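Local coordinates for uncharacterized protein (Kribbella flavida, PDB 4GB5), which is of unknown function but has a SnoaL-like domain of the NTF2 superfamily, whose cone-shaped fold often encloses a ligand pocket or active site, at residues D9-Y20 and R127-V137. Residues are numbered along the deposited sequence; the frame is centred on the assembly and turned at random. Where two conformers were deposited one is given.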
ATOM      1  N   ASP A   9       5.295  -6.049 -19.740  1.00 14.98           N
ATOM      2  CA  ASP A   9       4.381  -7.075 -19.224  1.00 13.41           C
ATOM      3  C   ASP A   9       4.262  -6.997 -17.713  1.00 11.65           C
ATOM      4  O   ASP A   9       3.176  -7.033 -17.166  1.00 10.05           O
ATOM      5  CB  ASP A   9       4.878  -8.486 -19.589  1.00 14.55           C
ATOM      6  CG  ASP A   9       4.705  -8.813 -21.030  1.00 17.19           C
ATOM      7  OD1 ASP A   9       3.735  -8.325 -21.669  1.00 15.92           O
ATOM      8  OD2 ASP A   9       5.560  -9.560 -21.572  1.00 18.01           O
ATOM      9  N   ARG A  10       5.387  -6.871 -17.022  1.00 12.14           N
ATOM     10  CA  ARG A  10       5.372  -6.766 -15.561  1.00 10.69           C
ATOM     11  C   ARG A  10       4.569  -5.577 -15.116  1.00  9.50           C
ATOM     12  O   ARG A  10       3.760  -5.690 -14.206  1.00  7.91           O
ATOM     13  CB  ARG A  10       6.799  -6.638 -14.993  1.00 11.74           C
ATOM     14  CG  ARG A  10       6.793  -6.612 -13.456  1.00 12.44           C
ATOM     15  CD  ARG A  10       8.048  -6.064 -12.841  1.00 16.84           C
ATOM     16  NE  ARG A  10       9.246  -6.660 -13.392  1.00 22.95           N
ATOM     17  CZ  ARG A  10       9.970  -7.618 -12.821  1.00 34.55           C
ATOM     18  NH1 ARG A  10       9.588  -8.177 -11.678  1.00 38.16           N
ATOM     19  NH2 ARG A  10      11.079  -8.039 -13.426  1.00 38.17           N
ATOM     20  N   ALA A  11       4.818  -4.430 -15.720  1.00 10.30           N
ATOM     21  CA  ALA A  11       4.107  -3.217 -15.301  1.00  9.39           C
ATOM     22  C   ALA A  11       2.583  -3.359 -15.554  1.00  9.72           C
ATOM     23  O   ALA A  11       1.777  -2.935 -14.730  1.00 10.53           O
ATOM     24  CB  ALA A  11       4.676  -1.984 -16.007  1.00 12.36           C
ATOM     25  N   GLU A  12       2.206  -3.963 -16.668  0.56  8.82           N
ATOM     26  CA  GLU A  12       0.802  -4.158 -16.995  0.56  9.34           C
ATOM     27  C   GLU A  12       0.144  -5.136 -16.022  0.56 10.35           C
ATOM     28  O   GLU A  12      -1.024  -4.936 -15.616  0.56  9.99           O
ATOM     29  CB  GLU A  12       0.617  -4.583 -18.457  0.56  9.18           C
ATOM     30  CG  GLU A  12       0.850  -3.442 -19.457  0.56 11.05           C
ATOM     31  CD  GLU A  12       0.712  -3.871 -20.898  0.56 19.60           C
ATOM     32  OE1 GLU A  12       0.453  -5.069 -21.140  0.56 21.65           O
ATOM     33  OE2 GLU A  12       0.849  -2.997 -21.788  0.56 18.94           O
ATOM     34  N   ILE A  13       0.894  -6.159 -15.615  1.00  8.97           N
ATOM     35  CA  ILE A  13       0.396  -7.152 -14.651  1.00  7.42           C
ATOM     36  C   ILE A  13       0.215  -6.474 -13.299  1.00  8.39           C
ATOM     37  O   ILE A  13      -0.811  -6.679 -12.621  1.00 10.17           O
ATOM     38  CB  ILE A  13       1.323  -8.357 -14.584  1.00  8.65           C
ATOM     39  CG1 ILE A  13       1.202  -9.161 -15.863  1.00  8.74           C
ATOM     40  CG2 ILE A  13       1.036  -9.250 -13.348  1.00 11.22           C
ATOM     41  CD1 ILE A  13       2.310 -10.195 -15.972  1.00 11.71           C
ATOM     42  N   ILE A  14       1.177  -5.665 -12.868  1.00  8.15           N
ATOM     43  CA  ILE A  14       1.015  -4.947 -11.599  1.00  7.98           C
ATOM     44  C   ILE A  14      -0.192  -4.020 -11.689  1.00 10.80           C
ATOM     45  O   ILE A  14      -1.000  -3.956 -10.746  1.00  9.97           O
ATOM     46  CB  ILE A  14       2.323  -4.253 -11.146  1.00  7.63           C
ATOM     47  CG1 ILE A  14       3.338  -5.310 -10.791  1.00  7.48           C
ATOM     48  CG2 ILE A  14       2.084  -3.322  -9.942  1.00  8.23           C
ATOM     49  CD1 ILE A  14       4.727  -4.836 -10.523  1.00 10.47           C
ATOM     50  N   GLU A  15      -0.337  -3.303 -12.780  1.00  7.97           N
ATOM     51  CA  GLU A  15      -1.473  -2.381 -12.925  1.00  7.76           C
ATOM     52  C   GLU A  15      -2.783  -3.114 -12.850  1.00  7.86           C
ATOM     53  O   GLU A  15      -3.778  -2.556 -12.378  1.00  9.45           O
ATOM     54  CB  GLU A  15      -1.349  -1.639 -14.246  1.00 10.68           C
ATOM     55  CG  GLU A  15      -2.398  -0.630 -14.500  1.00 10.50           C
ATOM     56  CD  GLU A  15      -2.081   0.234 -15.697  1.00 14.99           C
ATOM     57  OE1 GLU A  15      -1.275   1.196 -15.588  1.00 15.74           O
ATOM     58  OE2 GLU A  15      -2.643  -0.076 -16.766  1.00 24.63           O
ATOM     59  N   LEU A  16      -2.852  -4.366 -13.297  1.00  7.83           N
ATOM     60  CA  LEU A  16      -4.102  -5.118 -13.182  1.00  8.36           C
ATOM     61  C   LEU A  16      -4.606  -5.194 -11.778  1.00  9.30           C
ATOM     62  O   LEU A  16      -5.826  -5.253 -11.546  1.00  9.99           O
ATOM     63  CB  LEU A  16      -3.968  -6.572 -13.610  1.00 13.04           C
ATOM     64  CG  LEU A  16      -4.076  -6.884 -15.063  1.00 17.68           C
ATOM     65  CD1 LEU A  16      -3.799  -8.343 -15.282  1.00 15.24           C
ATOM     66  CD2 LEU A  16      -5.492  -6.567 -15.526  1.00 13.47           C
ATOM     67  N   PHE A  17      -3.687  -5.205 -10.812  1.00  8.43           N
ATOM     68  CA  PHE A  17      -4.098  -5.232  -9.416  1.00  6.94           C
ATOM     69  C   PHE A  17      -4.717  -3.914  -8.967  1.00  8.59           C
ATOM     70  O   PHE A  17      -5.561  -3.912  -8.074  1.00  7.99           O
ATOM     71  CB  PHE A  17      -2.925  -5.649  -8.515  1.00  8.72           C
ATOM     72  CG  PHE A  17      -2.654  -7.091  -8.605  1.00  6.31           C
ATOM     73  CD1 PHE A  17      -3.225  -7.957  -7.663  1.00  6.75           C
ATOM     74  CD2 PHE A  17      -1.900  -7.645  -9.611  1.00  7.93           C
ATOM     75  CE1 PHE A  17      -3.020  -9.314  -7.710  1.00  8.55           C
ATOM     76  CE2 PHE A  17      -1.721  -9.000  -9.694  1.00 10.30           C
ATOM     77  CZ  PHE A  17      -2.265  -9.860  -8.732  1.00  9.58           C
ATOM     78  N   GLY A  18      -4.318  -2.793  -9.571  1.00  7.26           N
ATOM     79  CA  GLY A  18      -4.999  -1.519  -9.336  1.00  6.81           C
ATOM     80  C   GLY A  18      -6.439  -1.571  -9.844  1.00  7.21           C
ATOM     81  O   GLY A  18      -7.370  -1.175  -9.142  1.00  8.53           O
ATOM     82  N   ARG A  19      -6.613  -2.075 -11.058  0.51  8.35           N
ATOM     83  CA  ARG A  19      -7.932  -2.232 -11.637  0.51  8.06           C
ATOM     84  C   ARG A  19      -8.770  -3.256 -10.863  0.51  8.91           C
ATOM     85  O   ARG A  19      -9.997  -3.091 -10.706  0.51  8.26           O
ATOM     86  CB  ARG A  19      -7.817  -2.624 -13.112  0.51  7.07           C
ATOM     87  CG  ARG A  19      -7.084  -1.611 -13.987  0.51 14.80           C
ATOM     88  CD  ARG A  19      -7.410  -1.831 -15.453  0.51 23.12           C
ATOM     89  NE  ARG A  19      -7.565  -0.574 -16.185  0.51 27.66           N
ATOM     90  CZ  ARG A  19      -6.617  -0.002 -16.915  0.51 19.55           C
ATOM     91  NH1 ARG A  19      -6.858   1.134 -17.542  0.51 23.52           N
ATOM     92  NH2 ARG A  19      -5.425  -0.567 -17.026  0.51 24.35           N
ATOM     93  N   TYR A  20      -8.136  -4.320 -10.372  1.00  9.24           N
ATOM     94  CA  TYR A  20      -8.832  -5.305  -9.552  1.00  7.47           C
ATOM     95  C   TYR A  20      -9.414  -4.659  -8.311  1.00  8.23           C
ATOM     96  O   TYR A  20     -10.579  -4.879  -7.940  1.00  9.12           O
ATOM     97  CB  TYR A  20      -7.874  -6.443  -9.153  1.00  8.49           C
ATOM     98  CG  TYR A  20      -8.482  -7.464  -8.181  1.00  9.42           C
ATOM     99  CD1 TYR A  20      -9.117  -8.570  -8.637  1.00  8.69           C
ATOM    100  CD2 TYR A  20      -8.418  -7.280  -6.797  1.00 13.94           C
ATOM    101  CE1 TYR A  20      -9.671  -9.489  -7.793  1.00 10.77           C
ATOM    102  CE2 TYR A  20      -8.958  -8.192  -5.932  1.00 16.15           C
ATOM    103  CZ  TYR A  20      -9.584  -9.301  -6.433  1.00 14.26           C
ATOM    104  OH  TYR A  20     -10.142 -10.219  -5.571  1.00 18.05           O
ATOM    105  N   ARG A 127      -1.857 -13.679 -20.846  1.00 12.64           N
ATOM    106  CA  ARG A 127      -1.824 -12.627 -21.838  1.00 13.04           C
ATOM    107  C   ARG A 127      -2.846 -12.946 -22.922  1.00 13.59           C
ATOM    108  O   ARG A 127      -2.687 -13.865 -23.711  1.00 14.67           O
ATOM    109  CB  ARG A 127      -0.413 -12.474 -22.427  1.00 15.67           C
ATOM    110  CG  ARG A 127      -0.279 -11.300 -23.414  1.00 22.74           C
ATOM    111  CD  ARG A 127       0.736 -11.599 -24.557  1.00 34.45           C
ATOM    112  NE  ARG A 127       2.063 -11.976 -24.070  1.00 34.24           N
ATOM    113  CZ  ARG A 127       2.943 -11.115 -23.565  1.00 31.34           C
ATOM    114  NH1 ARG A 127       4.130 -11.533 -23.140  1.00 27.11           N
ATOM    115  NH2 ARG A 127       2.634  -9.825 -23.485  1.00 35.13           N
ATOM    116  N   THR A 128      -3.944 -12.203 -22.918  1.00 15.80           N
ATOM    117  CA  THR A 128      -4.973 -12.395 -23.934  1.00 16.80           C
ATOM    118  C   THR A 128      -4.715 -11.482 -25.089  1.00 18.54           C
ATOM    119  O   THR A 128      -3.830 -10.634 -25.060  1.00 21.74           O
ATOM    120  CB  THR A 128      -6.386 -12.099 -23.422  1.00 16.89           C
ATOM    121  OG1 THR A 128      -6.624 -10.673 -23.389  1.00 17.97           O
ATOM    122  CG2 THR A 128      -6.622 -12.748 -22.093  1.00 16.74           C
ATOM    123  N   ALA A 129      -5.503 -11.658 -26.144  1.00 21.22           N
ATOM    124  CA  ALA A 129      -5.402 -10.763 -27.269  1.00 23.70           C
ATOM    125  C   ALA A 129      -5.709  -9.312 -26.936  1.00 23.85           C
ATOM    126  O   ALA A 129      -5.318  -8.405 -27.675  1.00 30.01           O
ATOM    127  CB  ALA A 129      -6.310 -11.252 -28.403  1.00 27.25           C
ATOM    128  N   ASP A 130      -6.420  -9.088 -25.834  1.00 20.46           N
ATOM    129  CA  ASP A 130      -6.765  -7.743 -25.377  1.00 19.03           C
ATOM    130  C   ASP A 130      -5.954  -7.328 -24.137  1.00 20.51           C
ATOM    131  O   ASP A 130      -6.329  -6.420 -23.399  1.00 18.84           O
ATOM    132  CB  ASP A 130      -8.260  -7.664 -25.061  1.00 27.35           C
ATOM    133  CG  ASP A 130      -9.122  -7.837 -26.293  1.00 43.49           C
ATOM    134  OD1 ASP A 130      -8.988  -7.013 -27.227  1.00 48.63           O
ATOM    135  OD2 ASP A 130      -9.926  -8.793 -26.324  1.00 52.82           O
ATOM    136  N   GLY A 131      -4.826  -7.997 -23.928  1.00 17.99           N
ATOM    137  CA  GLY A 131      -3.934  -7.648 -22.840  1.00 15.76           C
ATOM    138  C   GLY A 131      -3.969  -8.656 -21.697  1.00 11.72           C
ATOM    139  O   GLY A 131      -4.709  -9.647 -21.724  1.00 13.91           O
ATOM    140  N   TRP A 132      -3.135  -8.419 -20.701  1.00 11.74           N
ATOM    141  CA  TRP A 132      -3.074  -9.298 -19.536  1.00  9.96           C
ATOM    142  C   TRP A 132      -4.395  -9.326 -18.794  1.00 10.69           C
ATOM    143  O   TRP A 132      -5.053  -8.276 -18.620  1.00 11.26           O
ATOM    144  CB  TRP A 132      -1.939  -8.899 -18.607  1.00 10.19           C
ATOM    145  CG  TRP A 132      -0.583  -9.252 -19.162  1.00 10.00           C
ATOM    146  CD1 TRP A 132       0.253  -8.436 -19.897  1.00 11.66           C
ATOM    147  CD2 TRP A 132       0.089 -10.523 -19.063  1.00 10.11           C
ATOM    148  NE1 TRP A 132       1.392  -9.125 -20.246  1.00 13.19           N
ATOM    149  CE2 TRP A 132       1.325 -10.400 -19.735  1.00 13.11           C
ATOM    150  CE3 TRP A 132      -0.216 -11.735 -18.423  1.00 11.13           C
ATOM    151  CZ2 TRP A 132       2.243 -11.457 -19.813  1.00 13.95           C
ATOM    152  CZ3 TRP A 132       0.691 -12.792 -18.513  1.00 11.19           C
ATOM    153  CH2 TRP A 132       1.904 -12.640 -19.207  1.00 12.63           C
ATOM    154  N   ARG A 133      -4.750 -10.510 -18.289  1.00 11.81           N
ATOM    155  CA  ARG A 133      -5.929 -10.672 -17.447  1.00  9.45           C
ATOM    156  C   ARG A 133      -5.638 -11.640 -16.315  1.00 12.08           C
ATOM    157  O   ARG A 133      -4.843 -12.579 -16.467  1.00 11.01           O
ATOM    158  CB  ARG A 133      -7.101 -11.293 -18.274  1.00 10.55           C
ATOM    159  CG  ARG A 133      -7.665 -10.422 -19.421  1.00 10.23           C
ATOM    160  CD  ARG A 133      -8.348  -9.175 -18.906  1.00  9.41           C
ATOM    161  NE  ARG A 133      -8.992  -8.413 -19.978  1.00 12.56           N
ATOM    162  CZ  ARG A 133      -8.382  -7.525 -20.740  1.00 15.65           C
ATOM    163  NH1 ARG A 133      -7.109  -7.244 -20.589  1.00 14.68           N
ATOM    164  NH2 ARG A 133      -9.091  -6.874 -21.664  1.00 18.24           N
ATOM    165  N   LEU A 134      -6.289 -11.422 -15.186  1.00  9.37           N
ATOM    166  CA  LEU A 134      -6.164 -12.316 -14.050  1.00  9.02           C
ATOM    167  C   LEU A 134      -7.114 -13.507 -14.243  1.00 12.57           C
ATOM    168  O   LEU A 134      -8.341 -13.340 -14.295  1.00 11.37           O
ATOM    169  CB  LEU A 134      -6.501 -11.583 -12.741  1.00  8.74           C
ATOM    170  CG  LEU A 134      -5.558 -10.477 -12.287  1.00  7.93           C
ATOM    171  CD1 LEU A 134      -6.046  -9.793 -11.044  1.00 10.44           C
ATOM    172  CD2 LEU A 134      -4.170 -11.044 -12.047  1.00 14.75           C
ATOM    173  N   SER A 135      -6.537 -14.695 -14.351  1.00 11.35           N
ATOM    174  CA  SER A 135      -7.270 -15.933 -14.632  1.00 10.54           C
ATOM    175  C   SER A 135      -7.549 -16.774 -13.398  1.00 11.23           C
ATOM    176  O   SER A 135      -8.420 -17.625 -13.426  1.00 11.64           O
ATOM    177  CB  SER A 135      -6.490 -16.791 -15.633  1.00 12.09           C
ATOM    178  OG  SER A 135      -5.164 -16.985 -15.152  1.00 12.60           O
ATOM    179  N   SER A 136      -6.803 -16.551 -12.324  1.00 10.89           N
ATOM    180  CA  SER A 136      -7.048 -17.223 -11.079  1.00 10.99           C
ATOM    181  C   SER A 136      -6.754 -16.277  -9.926  1.00 13.17           C
ATOM    182  O   SER A 136      -5.700 -15.623  -9.896  1.00 11.86           O
ATOM    183  CB  SER A 136      -6.145 -18.461 -10.968  1.00 15.63           C
ATOM    184  OG  SER A 136      -6.267 -19.060  -9.706  1.00 21.25           O
ATOM    185  N   VAL A 137      -7.671 -16.196  -8.964  1.00 11.23           N
ATOM    186  CA  VAL A 137      -7.491 -15.388  -7.762  1.00  8.77           C
ATOM    187  C   VAL A 137      -7.564 -16.304  -6.552  1.00 12.14           C
ATOM    188  O   VAL A 137      -8.531 -17.092  -6.425  1.00 11.96           O
ATOM    189  CB  VAL A 137      -8.599 -14.328  -7.636  1.00 10.80           C
ATOM    190  CG1 VAL A 137      -8.467 -13.498  -6.364  1.00 15.38           C
ATOM    191  CG2 VAL A 137      -8.596 -13.431  -8.845  1.00 14.28           C
TER
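With CG of Trp132 anti to its carbonyl carbon (chi1 -73°) and the chain of Arg127 bent beyond CG, the indole and the guanidinium group both arrive at the carboxylate of Asp9. Arg127 forms an end-on salt bridge, its guanidinium plane turned 57° from the carboxylate: NH2 lies 2.6 Å from Asp9 OD1, and NH1 lies 2.9 Å from Asp9 OD2. Trp132 NE1 adds a nearly straight bond (170°) to Asp9 OD1, 2.9 Å long, reaching that oxygen from the same face as Arg127 NH2, so two donors share it. The indole is sandwiched. Ile13 CD1 sits 3.7 Å above the centroid of the Trp132 six-membered ring in a CH-pi contact, and Arg127 CB covers the opposite face. A leucine in place of Trp132 would probably leave Asp9 OD1 without its indole donor and open a gap beside Ile13 CD1. Farther along, Leu16 CD1 rests on Trp132 CB at 3.9 Å, Phe17 CE2 and CZ touch Leu134 CD2, Tyr20 CD1 meets Leu134 CD1, and Tyr20 OH lies against Val137 CG1. The strand 131-137 follows the tight Thr128-Gly131 turn of a beta hairpin. This is the N-terminal helix laid across the curved sheet, as in the NTF2-like alpha+beta cone.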